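PTS-dependent dihydroxyacetone kinase, ADP-binding subunit DhaL (Lactococcus lactis subsp. lactis, PDB 3CR3) binds ADP and magnesium, takes up a phosphoryl group from DhaM to form ATP, and passes it to dihydroxyacetone bound to DhaK. Local coordinates at residues A23-L28 and S180-E185; P81-A86 and D126-F131; K92-T97 and S101-A106. All coordinates share one frame; numbering follows the deposited sequence.

Contact 1: A23-L28 and S180-E185; sequences AYLSEL and SAYLFE
At the nucleotide end of the DhaL helix bundle, Tyr182 of helix 175-191 stretches across to Tyr24 and Leu25 of the short helix 22-28. The backbones stay well apart, 10.8 Å between the CA atoms of Leu25 and Tyr182, and the phenol spans much of that gap. With its CG opposite the carbonyl carbon (chi1 -61°), Tyr182 offers an edge of its ring to the isobutyl end of Leu25. Leu25 CD1 lies 3.8 Å from Tyr182 CE2, in the plane of the ring, and Leu25 CD2 comes to 3.9 Å from the same Tyr182 CE2, so both methyls, coming from the same side, bear on one ring carbon while the two side chains run past each other in opposite directions. Farther out, Tyr182 OH meets the Tyr24 ring at its edge, 3.7 Å from Tyr24 CD2, the two side chains crossing at about a right angle. Leu28 CG of the same helix stands 4.0 Å above one face of the Tyr24 ring, offset toward its rim. No hydrogen bond joins the segments. Phe14 and Lys17 of helix 4-20 also pack on Tyr182, and Ser26 OG is bonded to Ala39 N of the ADP site. Helix 22-28 leads directly into the magnesium ligand Asp29, so this buried aromatic-aliphatic packing is consistent with a place just behind the Mg-ADP site of DhaL.

Contact 2: P81-A86 and D126-F131; sequences PLYGSA and DIWSAF. With ADP (adenosine-5'-diphosphate), chain G.
Trp128 of helix 125-136 brings its six-membered ring to Ala86 and its pyrrole side to Tyr83, both on helix 79-94. Ala86 CB lies 4.0 Å from Trp128 CH2, a methyl-to-indole contact, while Tyr83 CE1 approaches the indole edge near its plane, 4.5 Å from Trp128 NE1. On the same helix Leu82 serves the nucleotide. Its CG stands opposite the carbonyl carbon (chi1 -65°), and both methyls lie over one face of the adenine: Leu82 CD1 is almost directly above the ring-fusion atom ADP C4, at a doubtfully short 3.2 Å, and Leu82 CD2 lies over the C2-N1 side, 3.9 Å from ADP C2. Cutting Leu82 back to an alanine takes both methyls off the adenine, and the base would probably be left with a gap over this face and more freedom to shift or tilt.

In the next shell, Tyr83 OH is hydrogen-bonded to Ser179 OG and Ser180 OG, and Ser180 OG also bonds Trp128 NE1, so the polar ends of these buried rings are tied to helix 175-191. Ile111 of helix 100-115 packs on Leu82, Ala86 and Trp128. Behind Leu82, Pro81 O accepts Ser85 N at 3.0 Å and Ser85 OG at 2.8 Å, the hydroxyl in the carbonyl plane with a C=O...O angle of 158°; the same hydroxyl is bonded to Arg114 NE. A chain of another protein rests on Pro81, Leu82 and Ser85. The whole is an interior helix-helix packing of the DhaL bundle, continued at Leu82 into its adenine pocket.

Contact 3: K92-T97 and S101-A106; sequences KTAIET and SELIYA
With chi1 at -57°, Thr93 sets its CG2 opposite its backbone N and aims the methyl at the following helix, while Leu103 (chi1 -63°) swings its CD2 back to meet it. The two side chains cross obliquely, Thr93 CG2 standing 4.0 Å from Leu103 CD2. Leu103 CD2 is shared by three residues: it also lies 4.2 Å from Ala94 CB and 3.7 Å from Thr97 O. One residue away, Thr93 CG2 comes to 4.0 Å from Glu102 O. The hydroxyl of Thr93 is turned toward Ala106, but it is bonded to Ala89 O of its own helix; the very short approach to the alanine methyl is doubtful in detail.

Thr97 forms the second point of contact. Its methyl lies across the Glu102 side chain at about a right angle, Thr97 CG2 being 4.0 Å from Glu102 CB and 3.8 Å from Glu102 OE2, with the glutamate chain bent at chi2 (-111°) so that one carboxylate oxygen, OE2, reaches the methyl. Within 92-97, Thr93 O accepts both Thr97 N and Glu96 N, each at 3.0 Å. Asp99 continues the link: its N is bonded to Thr97 OG1, and its OD2 to Ser101 OG and Glu102 N. Phe64 of helix 60-74 packs on Ala94 and Leu103. No hydrogen bond joins the two segments; the packing between the two consecutive helices is largely van der Waals, borne by methyl groups, while the polar groups of the turn find partners in nearby backbone and Asp99.

Overall arrangement
The three contacts are nested along the chain: contact 3 lies within the loop closed by contact 2, which lies within that closed by contact 1. Contacts 2 and 3 share helix 79-94, their centres about 13 Å apart, and helix 100-115 is followed by helix 125-136. Contacts 1 and 2 are also about 13 Å apart, whereas contacts 1 and 3 are about 24 Å apart, on opposite sides of the chain's centre. Phe184 of helix 175-191 bridges the series, packing on Trp128 and, more remotely, Ile104. The all-helical DhaL bundle is thus joined from its Mg-ADP end, through the core, to a helix turn remote from the annotated sites.

Contact 1: A23-L28 and S180-E185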
loop_
_atom_site.group_PDB
_atom_site.type_symbol
_atom_site.label_atom_id
_atom_site.label_comp_id
_atom_site.label_asym_id
_atom_site.label_seq_id
_atom_site.Cartn_x
_atom_site.Cartn_y
_atom_site.Cartn_z
ATOM N N ALA A 23 31.328 -1.435 2.799
ATOM C CA ALA A 23 30.972 -0.505 1.724
ATOM C C ALA A 23 30.711 -1.288 0.439
ATOM O O ALA A 23 29.763 -0.999 -0.270
ATOM C CB ALA A 23 32.077 0.538 1.507
ATOM N N TYR A 24 31.553 -2.280 0.150
ATOM C CA TYR A 24 31.403 -3.077 -1.078
ATOM C C TYR A 24 30.077 -3.854 -1.110
ATOM O O TYR A 24 29.368 -3.845 -2.119
ATOM C CB TYR A 24 32.613 -3.997 -1.305
ATOM C CG TYR A 24 32.514 -4.843 -2.565
ATOM C CD1 TYR A 24 32.499 -4.248 -3.823
ATOM C CD2 TYR A 24 32.421 -6.226 -2.491
ATOM C CE1 TYR A 24 32.403 -5.016 -4.991
ATOM C CE2 TYR A 24 32.323 -7.014 -3.659
ATOM C CZ TYR A 24 32.304 -6.395 -4.901
ATOM O OH TYR A 24 32.216 -7.148 -6.045
ATOM N N LEU A 25 29.715 -4.476 0.009
ATOM C CA LEU A 25 28.438 -5.185 0.097
ATOM C C LEU A 25 27.214 -4.299 -0.093
ATOM O O LEU A 25 26.253 -4.698 -0.739
ATOM C CB LEU A 25 28.338 -5.946 1.420
ATOM C CG LEU A 25 29.328 -7.091 1.570
ATOM C CD1 LEU A 25 29.336 -7.518 3.000
ATOM C CD2 LEU A 25 28.890 -8.251 0.654
ATOM N N SER A 26 27.235 -3.105 0.493
ATOM C CA SER A 26 26.158 -2.144 0.292
ATOM C C SER A 26 26.148 -1.623 -1.158
ATOM O O SER A 26 25.099 -1.306 -1.702
ATOM C CB SER A 26 26.310 -0.982 1.272
ATOM O OG SER A 26 26.172 -1.439 2.601
ATOM N N GLU A 27 27.329 -1.539 -1.765
ATOM C CA GLU A 27 27.475 -1.135 -3.163
ATOM C C GLU A 27 26.808 -2.155 -4.078
ATOM O O GLU A 27 26.058 -1.795 -4.963
ATOM C CB GLU A 27 28.950 -1.003 -3.522
ATOM C CG GLU A 27 29.204 -0.478 -4.896
ATOM C CD GLU A 27 30.668 -0.481 -5.219
ATOM O OE1 GLU A 27 31.410 0.340 -4.626
ATOM O OE2 GLU A 27 31.080 -1.306 -6.059
ATOM N N LEU A 28 27.080 -3.428 -3.831
ATOM C CA LEU A 28 26.383 -4.502 -4.496
ATOM C C LEU A 28 24.863 -4.437 -4.311
ATOM O O LEU A 28 24.132 -4.821 -5.205
ATOM C CB LEU A 28 26.928 -5.854 -4.029
ATOM C CG LEU A 28 28.380 -6.212 -4.390
ATOM C CD1 LEU A 28 28.641 -7.623 -3.951
ATOM C CD2 LEU A 28 28.673 -6.073 -5.887
ATOM N N SER A 180 27.770 -14.407 1.971
ATOM C CA SER A 180 27.894 -15.851 2.237
ATOM C C SER A 180 29.241 -16.450 1.824
ATOM O O SER A 180 29.712 -17.390 2.460
ATOM C CB SER A 180 26.731 -16.659 1.657
ATOM O OG SER A 180 25.536 -16.454 2.399
ATOM N N ALA A 181 29.856 -15.905 0.777
ATOM C CA ALA A 181 31.200 -16.323 0.359
ATOM C C ALA A 181 32.236 -16.045 1.459
ATOM O O ALA A 181 33.075 -16.911 1.776
ATOM C CB ALA A 181 31.609 -15.637 -0.972
ATOM N N TYR A 182 32.159 -14.852 2.050
ATOM C CA TYR A 182 33.031 -14.491 3.174
ATOM C C TYR A 182 32.846 -15.473 4.326
ATOM O O TYR A 182 33.801 -15.846 4.994
ATOM C CB TYR A 182 32.724 -13.069 3.687
ATOM C CG TYR A 182 32.912 -11.930 2.691
ATOM C CD1 TYR A 182 33.895 -11.974 1.694
ATOM C CD2 TYR A 182 32.117 -10.784 2.785
ATOM C CE1 TYR A 182 34.064 -10.887 0.785
ATOM C CE2 TYR A 182 32.269 -9.714 1.920
ATOM C CZ TYR A 182 33.229 -9.766 0.913
ATOM O OH TYR A 182 33.339 -8.690 0.062
ATOM N N LEU A 183 31.606 -15.886 4.560
ATOM C CA LEU A 183 31.310 -16.835 5.629
ATOM C C LEU A 183 32.036 -18.164 5.445
ATOM O O LEU A 183 32.643 -18.693 6.394
ATOM C CB LEU A 183 29.792 -17.069 5.732
ATOM C CG LEU A 183 29.316 -17.916 6.915
ATOM C CD1 LEU A 183 29.703 -17.247 8.241
ATOM C CD2 LEU A 183 27.807 -18.096 6.839
ATOM N N PHE A 184 31.956 -18.696 4.229
ATOM C CA PHE A 184 32.497 -20.019 3.923
ATOM C C PHE A 184 33.996 -20.022 3.716
ATOM O O PHE A 184 34.664 -21.006 4.037
ATOM C CB PHE A 184 31.812 -20.610 2.688
ATOM C CG PHE A 184 30.322 -20.756 2.829
ATOM C CD1 PHE A 184 29.745 -21.021 4.076
ATOM C CD2 PHE A 184 29.493 -20.652 1.708
ATOM C CE1 PHE A 184 28.368 -21.165 4.213
ATOM C CE2 PHE A 184 28.108 -20.790 1.836
ATOM C CZ PHE A 184 27.552 -21.061 3.103
ATOM N N GLU A 185 34.501 -18.942 3.128
ATOM C CA GLU A 185 35.929 -18.739 2.958
ATOM C C GLU A 185 36.666 -18.724 4.311
ATOM O O GLU A 185 37.690 -19.374 4.465
ATOM C CB GLU A 185 36.163 -17.468 2.123
ATOM C CG GLU A 185 37.301 -16.592 2.537
ATOM C CD GLU A 185 37.474 -15.394 1.604
ATOM O OE1 GLU A 185 36.478 -14.979 0.935
ATOM O OE2 GLU A 185 38.613 -14.879 1.553
#

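Contact 2: P81-A86 and D126-F131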
loop_
_atom_site.group_PDB
_atom_site.type_symbol
_atom_site.label_atom_id
_atom_site.label_comp_id
_atom_site.label_asym_id
_atom_site.label_seq_id
_atom_site.Cartn_x
_atom_site.Cartn_y
_atom_site.Cartn_z
ATOM N N PRO A 81 16.331 -12.495 9.206
ATOM C CA PRO A 81 15.606 -13.766 9.226
ATOM C C PRO A 81 16.346 -14.909 8.517
ATOM O O PRO A 81 16.227 -16.063 8.937
ATOM C CB PRO A 81 14.297 -13.463 8.488
ATOM C CG PRO A 81 14.189 -12.003 8.398
ATOM C CD PRO A 81 15.490 -11.370 8.746
ATOM N N LEU A 82 17.104 -14.598 7.471
ATOM C CA LEU A 82 17.777 -15.654 6.693
ATOM C C LEU A 82 18.996 -16.272 7.385
ATOM O O LEU A 82 19.046 -17.484 7.606
ATOM C CB LEU A 82 18.154 -15.151 5.287
ATOM C CG LEU A 82 16.973 -14.797 4.378
ATOM C CD1 LEU A 82 17.487 -13.947 3.220
ATOM C CD2 LEU A 82 16.257 -16.022 3.880
ATOM N N TYR A 83 19.988 -15.445 7.697
ATOM C CA TYR A 83 21.148 -15.910 8.464
ATOM C C TYR A 83 20.743 -16.407 9.853
ATOM O O TYR A 83 21.296 -17.402 10.342
ATOM C CB TYR A 83 22.206 -14.808 8.603
ATOM C CG TYR A 83 23.082 -14.624 7.381
ATOM C CD1 TYR A 83 23.994 -15.609 7.009
ATOM C CD2 TYR A 83 23.008 -13.462 6.608
ATOM C CE1 TYR A 83 24.812 -15.451 5.902
ATOM C CE2 TYR A 83 23.810 -13.293 5.478
ATOM C CZ TYR A 83 24.711 -14.296 5.133
ATOM O OH TYR A 83 25.509 -14.172 4.030
ATOM N N GLY A 84 19.798 -15.701 10.477
ATOM C CA GLY A 84 19.265 -16.055 11.805
ATOM C C GLY A 84 18.666 -17.453 11.823
ATOM O O GLY A 84 18.946 -18.243 12.729
ATOM N N SER A 85 17.851 -17.764 10.817
ATOM C CA SER A 85 17.264 -19.095 10.709
ATOM C C SER A 85 18.319 -20.139 10.311
ATOM O O SER A 85 18.262 -21.280 10.768
ATOM C CB SER A 85 16.088 -19.106 9.735
ATOM O OG SER A 85 15.060 -18.229 10.185
ATOM N N ALA A 86 19.279 -19.744 9.478
ATOM C CA ALA A 86 20.396 -20.633 9.152
ATOM C C ALA A 86 21.102 -21.023 10.451
ATOM O O ALA A 86 21.235 -22.196 10.757
ATOM C CB ALA A 86 21.375 -19.973 8.162
ATOM N N ASP A 126 22.146 -19.960 -3.511
ATOM C CA ASP A 126 22.973 -20.484 -4.607
ATOM C C ASP A 126 24.356 -20.899 -4.125
ATOM O O ASP A 126 24.869 -21.936 -4.522
ATOM C CB ASP A 126 23.096 -19.448 -5.719
ATOM C CG ASP A 126 21.761 -18.976 -6.218
ATOM O OD1 ASP A 126 20.760 -19.708 -6.050
ATOM O OD2 ASP A 126 21.705 -17.863 -6.771
ATOM N N ILE A 127 24.951 -20.097 -3.242
ATOM C CA ILE A 127 26.280 -20.408 -2.778
ATOM C C ILE A 127 26.248 -21.425 -1.628
ATOM O O ILE A 127 27.150 -22.268 -1.530
ATOM C CB ILE A 127 27.132 -19.124 -2.479
ATOM C CG1 ILE A 127 28.621 -19.470 -2.310
ATOM C CG2 ILE A 127 26.589 -18.377 -1.283
ATOM C CD1 ILE A 127 29.579 -18.299 -2.582
ATOM N N TRP A 128 25.210 -21.367 -0.785
ATOM C CA TRP A 128 25.047 -22.360 0.280
ATOM C C TRP A 128 24.963 -23.747 -0.350
ATOM O O TRP A 128 25.632 -24.680 0.099
ATOM C CB TRP A 128 23.814 -22.061 1.163
ATOM C CG TRP A 128 24.079 -21.039 2.246
ATOM C CD1 TRP A 128 24.178 -19.675 2.097
ATOM C CD2 TRP A 128 24.263 -21.299 3.645
ATOM N NE1 TRP A 128 24.446 -19.076 3.323
ATOM C CE2 TRP A 128 24.504 -20.053 4.282
ATOM C CE3 TRP A 128 24.277 -22.462 4.419
ATOM C CZ2 TRP A 128 24.724 -19.947 5.662
ATOM C CZ3 TRP A 128 24.525 -22.354 5.777
ATOM C CH2 TRP A 128 24.739 -21.104 6.383
ATOM N N SER A 129 24.180 -23.857 -1.424
ATOM C CA SER A 129 24.010 -25.121 -2.154
ATOM C C SER A 129 25.286 -25.565 -2.847
ATOM O O SER A 129 25.683 -26.731 -2.733
ATOM C CB SER A 129 22.894 -25.005 -3.187
ATOM O OG SER A 129 22.725 -26.236 -3.877
ATOM N N ALA A 130 25.922 -24.644 -3.574
ATOM C CA ALA A 130 27.180 -24.951 -4.279
ATOM C C ALA A 130 28.283 -25.371 -3.305
ATOM O O ALA A 130 29.060 -26.293 -3.579
ATOM C CB ALA A 130 27.631 -23.746 -5.145
ATOM N N PHE A 131 28.338 -24.703 -2.154
ATOM C CA PHE A 131 29.363 -25.000 -1.151
ATOM C C PHE A 131 29.163 -26.377 -0.517
ATOM O O PHE A 131 30.129 -27.144 -0.364
ATOM C CB PHE A 131 29.378 -23.895 -0.087
ATOM C CG PHE A 131 30.366 -24.112 1.016
ATOM C CD1 PHE A 131 31.743 -24.164 0.748
ATOM C CD2 PHE A 131 29.934 -24.206 2.338
ATOM C CE1 PHE A 131 32.672 -24.341 1.779
ATOM C CE2 PHE A 131 30.853 -24.369 3.384
ATOM C CZ PHE A 131 32.221 -24.436 3.109
HETATM P PB ADP G . 17.069 -6.358 2.242
HETATM O O1B ADP G . 17.589 -4.958 2.299
HETATM O O2B ADP G . 15.849 -6.564 3.073
HETATM O O3B ADP G . 16.933 -6.904 0.819
HETATM P PA ADP G . 19.808 -7.188 2.736
HETATM O O1A ADP G . 20.177 -6.116 1.769
HETATM O O2A ADP G . 20.489 -7.140 4.084
HETATM O O3A ADP G . 18.202 -7.271 2.957
HETATM O "O5'" ADP G . 20.091 -8.635 2.077
HETATM C "C5'" ADP G . 19.854 -8.859 0.684
HETATM C "C4'" ADP G . 20.197 -10.305 0.394
HETATM O "O4'" ADP G . 19.282 -11.205 1.032
HETATM C "C3'" ADP G . 20.126 -10.646 -1.084
HETATM O "O3'" ADP G . 21.374 -10.322 -1.697
HETATM C "C2'" ADP G . 19.828 -12.144 -1.093
HETATM O "O2'" ADP G . 21.009 -12.948 -1.146
HETATM C "C1'" ADP G . 19.193 -12.402 0.267
HETATM N N9 ADP G . 17.762 -12.715 0.096
HETATM C C8 ADP G . 16.790 -11.790 -0.057
HETATM N N7 ADP G . 15.596 -12.387 -0.187
HETATM C C5 ADP G . 15.807 -13.716 -0.127
HETATM C C6 ADP G . 14.962 -14.921 -0.207
HETATM N N6 ADP G . 13.631 -14.779 -0.360
HETATM N N1 ADP G . 15.561 -16.128 -0.098
HETATM C C2 ADP G . 16.890 -16.262 0.079
HETATM N N3 ADP G . 17.711 -15.214 0.152
HETATM C C4 ADP G . 17.236 -13.939 0.052
#

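Contact 3: K92-T97 and S101-A106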
loop_
_atom_site.group_PDB
_atom_site.type_symbol
_atom_site.label_atom_id
_atom_site.label_comp_id
_atom_site.label_asym_id
_atom_site.label_seq_id
_atom_site.Cartn_x
_atom_site.Cartn_y
_atom_site.Cartn_z
ATOM N N LYS A 92 20.598 -26.302 16.341
ATOM C CA LYS A 92 19.888 -27.532 16.681
ATOM C C LYS A 92 20.664 -28.772 16.207
ATOM O O LYS A 92 20.819 -29.740 16.961
ATOM C CB LYS A 92 18.449 -27.497 16.158
ATOM C CG LYS A 92 17.621 -26.354 16.746
ATOM C CD LYS A 92 16.274 -26.196 16.035
ATOM C CE LYS A 92 15.856 -24.718 15.889
ATOM N NZ LYS A 92 15.021 -24.205 17.009
ATOM N N THR A 93 21.181 -28.727 14.982
ATOM C CA THR A 93 22.022 -29.816 14.460
ATOM C C THR A 93 23.271 -30.051 15.334
ATOM O O THR A 93 23.599 -31.195 15.642
ATOM C CB THR A 93 22.426 -29.574 12.974
ATOM O OG1 THR A 93 21.250 -29.420 12.173
ATOM C CG2 THR A 93 23.243 -30.731 12.426
ATOM N N ALA A 94 23.929 -28.965 15.752
ATOM C CA ALA A 94 25.165 -29.025 16.554
ATOM C C ALA A 94 25.067 -29.761 17.899
ATOM O O ALA A 94 26.100 -30.173 18.455
ATOM C CB ALA A 94 25.731 -27.625 16.777
ATOM N N ILE A 95 23.850 -29.917 18.426
ATOM C CA ILE A 95 23.656 -30.653 19.681
ATOM C C ILE A 95 24.067 -32.105 19.473
ATOM O O ILE A 95 24.610 -32.732 20.374
ATOM C CB ILE A 95 22.191 -30.604 20.193
ATOM C CG1 ILE A 95 21.654 -29.169 20.214
ATOM C CG2 ILE A 95 22.069 -31.235 21.594
ATOM C CD1 ILE A 95 20.132 -29.103 20.411
ATOM N N GLU A 96 23.859 -32.604 18.257
ATOM C CA GLU A 96 24.075 -34.005 17.939
ATOM C C GLU A 96 25.313 -34.279 17.087
ATOM O O GLU A 96 25.945 -35.320 17.244
ATOM C CB GLU A 96 22.831 -34.574 17.264
ATOM C CG GLU A 96 21.534 -34.384 18.099
ATOM C CD GLU A 96 21.500 -35.179 19.412
ATOM O OE1 GLU A 96 22.406 -36.015 19.664
ATOM O OE2 GLU A 96 20.542 -34.967 20.193
ATOM N N THR A 97 25.653 -33.349 16.195
ATOM C CA THR A 97 26.805 -33.501 15.303
ATOM C C THR A 97 27.426 -32.162 14.911
ATOM O O THR A 97 26.716 -31.181 14.694
ATOM C CB THR A 97 26.463 -34.306 14.003
ATOM O OG1 THR A 97 27.654 -34.517 13.235
ATOM C CG2 THR A 97 25.431 -33.596 13.127
ATOM N N SER A 101 29.476 -30.607 6.709
ATOM C CA SER A 101 28.434 -30.649 5.684
ATOM C C SER A 101 27.024 -30.794 6.292
ATOM O O SER A 101 26.085 -30.176 5.813
ATOM C CB SER A 101 28.740 -31.658 4.550
ATOM O OG SER A 101 28.325 -32.985 4.861
ATOM N N GLU A 102 26.888 -31.555 7.376
ATOM C CA GLU A 102 25.606 -31.634 8.109
ATOM C C GLU A 102 25.100 -30.282 8.628
ATOM O O GLU A 102 23.892 -30.014 8.585
ATOM C CB GLU A 102 25.712 -32.621 9.272
ATOM C CG GLU A 102 25.610 -34.083 8.853
ATOM C CD GLU A 102 24.334 -34.741 9.330
ATOM O OE1 GLU A 102 23.223 -34.311 8.927
ATOM O OE2 GLU A 102 24.447 -35.695 10.126
ATOM N N LEU A 103 26.019 -29.444 9.117
ATOM C CA LEU A 103 25.693 -28.092 9.576
ATOM C C LEU A 103 25.214 -27.216 8.414
ATOM O O LEU A 103 24.134 -26.613 8.465
ATOM C CB LEU A 103 26.896 -27.434 10.282
ATOM C CG LEU A 103 27.375 -28.126 11.576
ATOM C CD1 LEU A 103 28.641 -27.465 12.153
ATOM C CD2 LEU A 103 26.269 -28.164 12.627
ATOM N N ILE A 104 26.012 -27.188 7.357
ATOM C CA ILE A 104 25.710 -26.386 6.185
ATOM C C ILE A 104 24.366 -26.837 5.611
ATOM O O ILE A 104 23.561 -26.008 5.197
ATOM C CB ILE A 104 26.858 -26.463 5.127
ATOM C CG1 ILE A 104 28.200 -26.009 5.730
ATOM C CG2 ILE A 104 26.515 -25.676 3.862
ATOM C CD1 ILE A 104 28.151 -24.668 6.512
ATOM N N TYR A 105 24.122 -28.149 5.630
ATOM C CA TYR A 105 22.856 -28.693 5.174
ATOM C C TYR A 105 21.716 -28.130 6.009
ATOM O O TYR A 105 20.719 -27.674 5.465
ATOM C CB TYR A 105 22.849 -30.226 5.250
ATOM C CG TYR A 105 21.555 -30.844 4.755
ATOM C CD1 TYR A 105 21.456 -31.341 3.462
ATOM C CD2 TYR A 105 20.426 -30.918 5.586
ATOM C CE1 TYR A 105 20.272 -31.910 2.999
ATOM C CE2 TYR A 105 19.232 -31.472 5.131
ATOM C CZ TYR A 105 19.164 -31.971 3.835
ATOM O OH TYR A 105 17.997 -32.535 3.371
ATOM N N ALA A 106 21.864 -28.175 7.332
ATOM C CA ALA A 106 20.856 -27.592 8.223
ATOM C C ALA A 106 20.606 -26.130 7.840
ATOM O O ALA A 106 19.471 -25.735 7.655
ATOM C CB ALA A 106 21.281 -27.705 9.685
#